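Local coordinates for protein putative acyl-CoA dehydrogenase (Burkholderia xenovorans, PDB 5JSC) that is a flavoprotein, a putative acyl-CoA dehydrogenase, that binds flavin-adenine dinucleotide at the junction between subunits of a four-chain assembly, at residues E329-T332 and R333-M337; T385-Q388 and Q389-G393. All coordinates share one frame; numbering follows the deposited sequence.

Contact 1. Residues E329-T332 and R333-M337; sequences ENVT and REAAM
The carboxylate of Glu334 folds back on the start of its own helix, with one oxygen, OE1, lying 3.4 Å from the CA of Val331. A bend at chi2 (83°) turns the chain back toward Val331. The other oxygen, OE2, is taken by His18 ND1 of the second subunit. The second flat group, the amide of Asn330, is gripped differently at each end. Its ND2 donates nearly in the amide plane to Thr332 OG1, at 3.0 Å. At OD1, by contrast, the N-H of Thr332 arrives above the carbonyl plane, 57° out of it, and closes an Asx turn. A water joins both flat groups, donating to Glu334 OE1 at 2.8 Å and also to Asn330 OD1, while accepting from Arg333 N at 3.0 Å. Asparagine suits this place because Val331, at the N-cap position, has no polar side chain to offer the first turn: Asn330 serves one backbone N-H directly and the next through water. An acidic residue suits position 334, since its negative charge would probably be favoured near the helix N-terminus. The backbone then begins its regular pattern, Ala335 N bonding to Val331 O at 2.7 Å, and the small Ala335 CB packs 4.1 Å from Val331 CG2. Helix 332-356 thus starts in a crowd of helices: Arg333 reaches helix 385-405 with a salt bridge to Asp395, Glu334 packs on Arg320 and Leu324 of helix 298-325, and Thr332 OG1 bonds to Asp259 of helix 250-286.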
# COMPACT_ATOMS: atom_id res chain seq x y z
N GLU C 329 -19.91 -21.55 -17.25
CA GLU C 329 -19.16 -21.99 -16.08
C GLU C 329 -19.54 -21.18 -14.85
O GLU C 329 -19.95 -20.02 -14.95
CB GLU C 329 -17.66 -21.88 -16.33
CG GLU C 329 -17.19 -22.78 -17.45
CD GLU C 329 -17.25 -24.24 -17.05
OE1 GLU C 329 -16.69 -24.59 -15.99
OE2 GLU C 329 -17.87 -25.03 -17.79
N ASN C 330 -19.39 -21.81 -13.69
CA ASN C 330 -19.52 -21.11 -12.42
C ASN C 330 -18.41 -20.08 -12.28
O ASN C 330 -17.27 -20.34 -12.65
CB ASN C 330 -19.45 -22.12 -11.28
CG ASN C 330 -19.36 -21.47 -9.93
OD1 ASN C 330 -18.27 -21.11 -9.45
ND2 ASN C 330 -20.51 -21.31 -9.28
N VAL C 331 -18.75 -18.91 -11.74
CA VAL C 331 -17.73 -17.88 -11.56
C VAL C 331 -17.71 -17.33 -10.14
O VAL C 331 -17.37 -16.16 -9.93
CB VAL C 331 -17.90 -16.73 -12.58
CG1 VAL C 331 -17.57 -17.20 -13.98
CG2 VAL C 331 -19.31 -16.13 -12.50
N THR C 332 -18.05 -18.15 -9.14
CA THR C 332 -18.04 -17.64 -7.76
C THR C 332 -16.70 -16.99 -7.42
O THR C 332 -16.66 -15.88 -6.87
CB THR C 332 -18.38 -18.77 -6.77
OG1 THR C 332 -19.64 -19.36 -7.13
CG2 THR C 332 -18.48 -18.21 -5.35
N ARG C 333 -15.59 -17.65 -7.77
CA ARG C 333 -14.27 -17.08 -7.46
C ARG C 333 -13.97 -15.87 -8.33
O ARG C 333 -13.53 -14.82 -7.84
CB ARG C 333 -13.18 -18.14 -7.64
CG ARG C 333 -11.77 -17.61 -7.25
CD ARG C 333 -10.60 -18.43 -7.81
NE ARG C 333 -10.40 -19.70 -7.12
CZ ARG C 333 -9.34 -20.49 -7.29
NH1 ARG C 333 -8.37 -20.15 -8.12
NH2 ARG C 333 -9.26 -21.63 -6.62
N GLU C 334 -14.16 -16.02 -9.65
CA GLU C 334 -13.72 -14.98 -10.58
C GLU C 334 -14.57 -13.73 -10.47
O GLU C 334 -14.04 -12.61 -10.62
CB GLU C 334 -13.75 -15.54 -12.00
CG GLU C 334 -12.76 -16.69 -12.24
CD GLU C 334 -13.27 -18.07 -11.80
OE1 GLU C 334 -14.40 -18.18 -11.27
OE2 GLU C 334 -12.52 -19.05 -11.99
N ALA C 335 -15.87 -13.88 -10.19
CA ALA C 335 -16.73 -12.73 -9.95
C ALA C 335 -16.34 -12.01 -8.66
O ALA C 335 -16.33 -10.78 -8.61
CB ALA C 335 -18.20 -13.15 -9.89
N ALA C 336 -16.04 -12.78 -7.60
CA ALA C 336 -15.60 -12.16 -6.36
C ALA C 336 -14.31 -11.38 -6.57
O ALA C 336 -14.17 -10.25 -6.08
CB ALA C 336 -15.40 -13.24 -5.28
N MET C 337 -13.35 -11.97 -7.29
CA MET C 337 -12.10 -11.28 -7.59
C MET C 337 -12.35 -9.97 -8.33
O MET C 337 -11.76 -8.94 -8.00
CB MET C 337 -11.19 -12.16 -8.45
CG MET C 337 -10.23 -13.02 -7.74
SD MET C 337 -9.01 -13.51 -8.98
CE MET C 337 -8.10 -14.70 -7.98
O HOH W 1 -15.36 -20.10 -9.52

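Contact 2. Residues T385-Q388 and Q389-G393; sequences TEVQ and QLIVG. With FAD (flavin-adenine dinucleotide), chain M.
Glu386 and Gln389, three residues apart, run side by side in the same direction, with carboxylate and amide planes 87° apart. From the helix, Glu386 CB comes within 4.0 Å of the ribose hydroxyl O2B of the flavin-adenine dinucleotide. CG is next, set anti to its own carbonyl carbon (chi1 -66°), and it fits between that hydroxyl and Gln389 OE1, which is 3.9 Å from it. At chi2 the chain bends and divides the work of the tip. OE1 accepts a hydrogen bond from FAD O2B at 2.6 Å and another from Gln355 NE2 of the third subunit. OE2 receives a water at 2.7 Å, and that water also donates to Gln389 OE1, so the amide is tied indirectly to the carboxylate. A carboxylate suits this place because its two oxygens can serve ligand, solvent and the third subunit together. Around the helix the chemistry turns apolar: Val387 CG2 meets the adenine at N7A, 3.8 Å away, and Leu390 CD1 touches it at N1A. The other valine branch, CG1, packs against Ile391 CD1. Gln388 faces the protein instead; its NE2 bonds to Gly383 O, whereas its buried OE1 has no polar partner in the model. Backbone bonds such as Gln389 N to Thr385 O, 2.9 Å, keep these side chains in step. The result is the adenosine end of a flavin site of the acyl-CoA dehydrogenase type, shared between subunits, with Arg287, Gln355 and Gly359 of the third subunit bonding to the same FAD.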
# COMPACT_ATOMS: atom_id res chain seq x y z
N THR C 385 -16.12 -5.96 0.42
CA THR C 385 -14.79 -6.40 0.01
C THR C 385 -14.28 -7.58 0.82
O THR C 385 -13.77 -8.56 0.27
CB THR C 385 -13.81 -5.24 0.13
OG1 THR C 385 -14.18 -4.24 -0.82
CG2 THR C 385 -12.37 -5.70 -0.14
N GLU C 386 -14.42 -7.49 2.14
CA GLU C 386 -13.87 -8.53 3.01
C GLU C 386 -14.57 -9.86 2.79
O GLU C 386 -13.93 -10.92 2.88
CB GLU C 386 -13.97 -8.07 4.47
CG GLU C 386 -13.09 -6.83 4.79
CD GLU C 386 -13.52 -5.53 4.10
OE1 GLU C 386 -14.74 -5.32 3.91
OE2 GLU C 386 -12.63 -4.71 3.75
N VAL C 387 -15.87 -9.83 2.49
CA VAL C 387 -16.58 -11.06 2.13
C VAL C 387 -16.00 -11.65 0.86
O VAL C 387 -15.78 -12.86 0.76
CB VAL C 387 -18.09 -10.78 2.00
CG1 VAL C 387 -18.83 -11.99 1.46
CG2 VAL C 387 -18.68 -10.34 3.33
N GLN C 388 -15.74 -10.80 -0.14
CA GLN C 388 -15.16 -11.28 -1.40
C GLN C 388 -13.80 -11.92 -1.16
O GLN C 388 -13.48 -12.97 -1.74
CB GLN C 388 -15.05 -10.14 -2.43
CG GLN C 388 -16.31 -9.30 -2.62
CD GLN C 388 -17.50 -10.08 -3.19
OE1 GLN C 388 -17.34 -11.17 -3.75
NE2 GLN C 388 -18.69 -9.52 -3.05
N GLN C 389 -12.96 -11.28 -0.34
CA GLN C 389 -11.63 -11.82 -0.07
C GLN C 389 -11.70 -13.21 0.55
O GLN C 389 -10.93 -14.10 0.19
CB GLN C 389 -10.86 -10.92 0.89
CG GLN C 389 -10.46 -9.58 0.37
CD GLN C 389 -9.74 -8.80 1.45
OE1 GLN C 389 -10.34 -8.36 2.42
NE2 GLN C 389 -8.43 -8.65 1.30
N LEU C 390 -12.60 -13.40 1.51
CA LEU C 390 -12.71 -14.69 2.16
C LEU C 390 -13.26 -15.75 1.21
O LEU C 390 -12.86 -16.91 1.29
CB LEU C 390 -13.58 -14.58 3.41
CG LEU C 390 -13.01 -13.67 4.50
CD1 LEU C 390 -14.08 -13.41 5.57
CD2 LEU C 390 -11.77 -14.30 5.12
N ILE C 391 -14.17 -15.37 0.30
CA ILE C 391 -14.63 -16.31 -0.72
C ILE C 391 -13.44 -16.82 -1.54
O ILE C 391 -13.28 -18.02 -1.76
CB ILE C 391 -15.68 -15.66 -1.64
CG1 ILE C 391 -17.01 -15.47 -0.90
CG2 ILE C 391 -15.89 -16.49 -2.92
CD1 ILE C 391 -17.97 -14.55 -1.62
N VAL C 392 -12.59 -15.90 -1.98
CA VAL C 392 -11.45 -16.29 -2.81
C VAL C 392 -10.48 -17.15 -2.01
O VAL C 392 -10.02 -18.20 -2.48
CB VAL C 392 -10.76 -15.04 -3.39
CG1 VAL C 392 -9.48 -15.44 -4.10
CG2 VAL C 392 -11.71 -14.30 -4.34
N GLY C 393 -10.14 -16.72 -0.78
CA GLY C 393 -9.17 -17.46 0.01
C GLY C 393 -9.65 -18.85 0.36
O GLY C 393 -8.89 -19.82 0.27
PA FAD M . -22.25 -6.03 8.27
O1A FAD M . -22.78 -7.34 7.83
O2A FAD M . -22.51 -5.62 9.73
O5B FAD M . -20.70 -6.01 7.96
C5B FAD M . -19.90 -4.88 8.40
C4B FAD M . -18.53 -5.09 7.81
O4B FAD M . -17.95 -6.27 8.38
C3B FAD M . -18.50 -5.38 6.31
O3B FAD M . -18.65 -4.21 5.51
C2B FAD M . -17.14 -6.06 6.16
O2B FAD M . -16.11 -5.08 6.05
C1B FAD M . -17.00 -6.81 7.49
N9A FAD M . -17.22 -8.25 7.43
C8A FAD M . -18.35 -8.91 7.01
N7A FAD M . -18.30 -10.21 7.15
C5A FAD M . -17.04 -10.43 7.69
C6A FAD M . -16.37 -11.61 8.09
N6A FAD M . -16.89 -12.83 7.97
N1A FAD M . -15.12 -11.48 8.60
C2A FAD M . -14.59 -10.26 8.69
N3A FAD M . -15.12 -9.08 8.35
C4A FAD M . -16.36 -9.24 7.86
N1 FAD M . -29.13 -5.17 0.30
C2 FAD M . -30.18 -5.82 -0.29
O2 FAD M . -30.66 -6.86 0.18
N3 FAD M . -30.74 -5.30 -1.43
C4 FAD M . -30.34 -4.14 -2.08
O4 FAD M . -30.97 -3.72 -3.04
C4X FAD M . -29.22 -3.49 -1.48
N5 FAD M . -28.82 -2.36 -1.99
C5X FAD M . -27.87 -1.62 -1.30
C6 FAD M . -27.56 -0.34 -1.75
C7 FAD M . -26.69 0.48 -1.03
C7M FAD M . -26.41 1.87 -1.54
C8 FAD M . -26.11 0.00 0.16
C8M FAD M . -25.17 0.86 0.96
C9 FAD M . -26.41 -1.28 0.60
C9A FAD M . -27.29 -2.09 -0.11
N10 FAD M . -27.69 -3.36 0.37
C10 FAD M . -28.68 -4.07 -0.28
C1' FAD M . -27.16 -3.84 1.65
C2' FAD M . -25.75 -4.41 1.54
O2' FAD M . -25.75 -5.65 0.83
C3' FAD M . -25.18 -4.62 2.94
O3' FAD M . -24.99 -3.33 3.48
C4' FAD M . -23.87 -5.40 2.97
O4' FAD M . -24.12 -6.77 2.65
C5' FAD M . -23.18 -5.29 4.32
O5' FAD M . -24.10 -5.75 5.32
P FAD M . -24.26 -4.81 6.64
O1P FAD M . -24.53 -3.40 6.26
O2P FAD M . -25.27 -5.43 7.55
O3P FAD M . -22.83 -4.88 7.34
O HOH W 2 -10.10 -5.46 3.42

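Both contacts are partly buried starts of helices in the C-terminal domain, one opening helix 332-356 and the other helix 385-405. Their centres are 11 Å apart, and the helices pack directly: Ala336 CB rests 3.2 Å from Gln388 OE1, while Val392 CG2 lies against both Ala336 and Met337. The small alanine is consistent with the close approach of the two helices. Surface and chemistry differ. In contact 1, which includes an exposed asparagine, polar groups and a water serve backbone N-H groups of a helix start. Contact 2 has no exposed residue; it turns Glu386, Val387 and Leu390 to the flavin-adenine dinucleotide, and its polar groups serve ligand and subunit interface. Each also meets the second subunit, but contact 2 reaches a third as well.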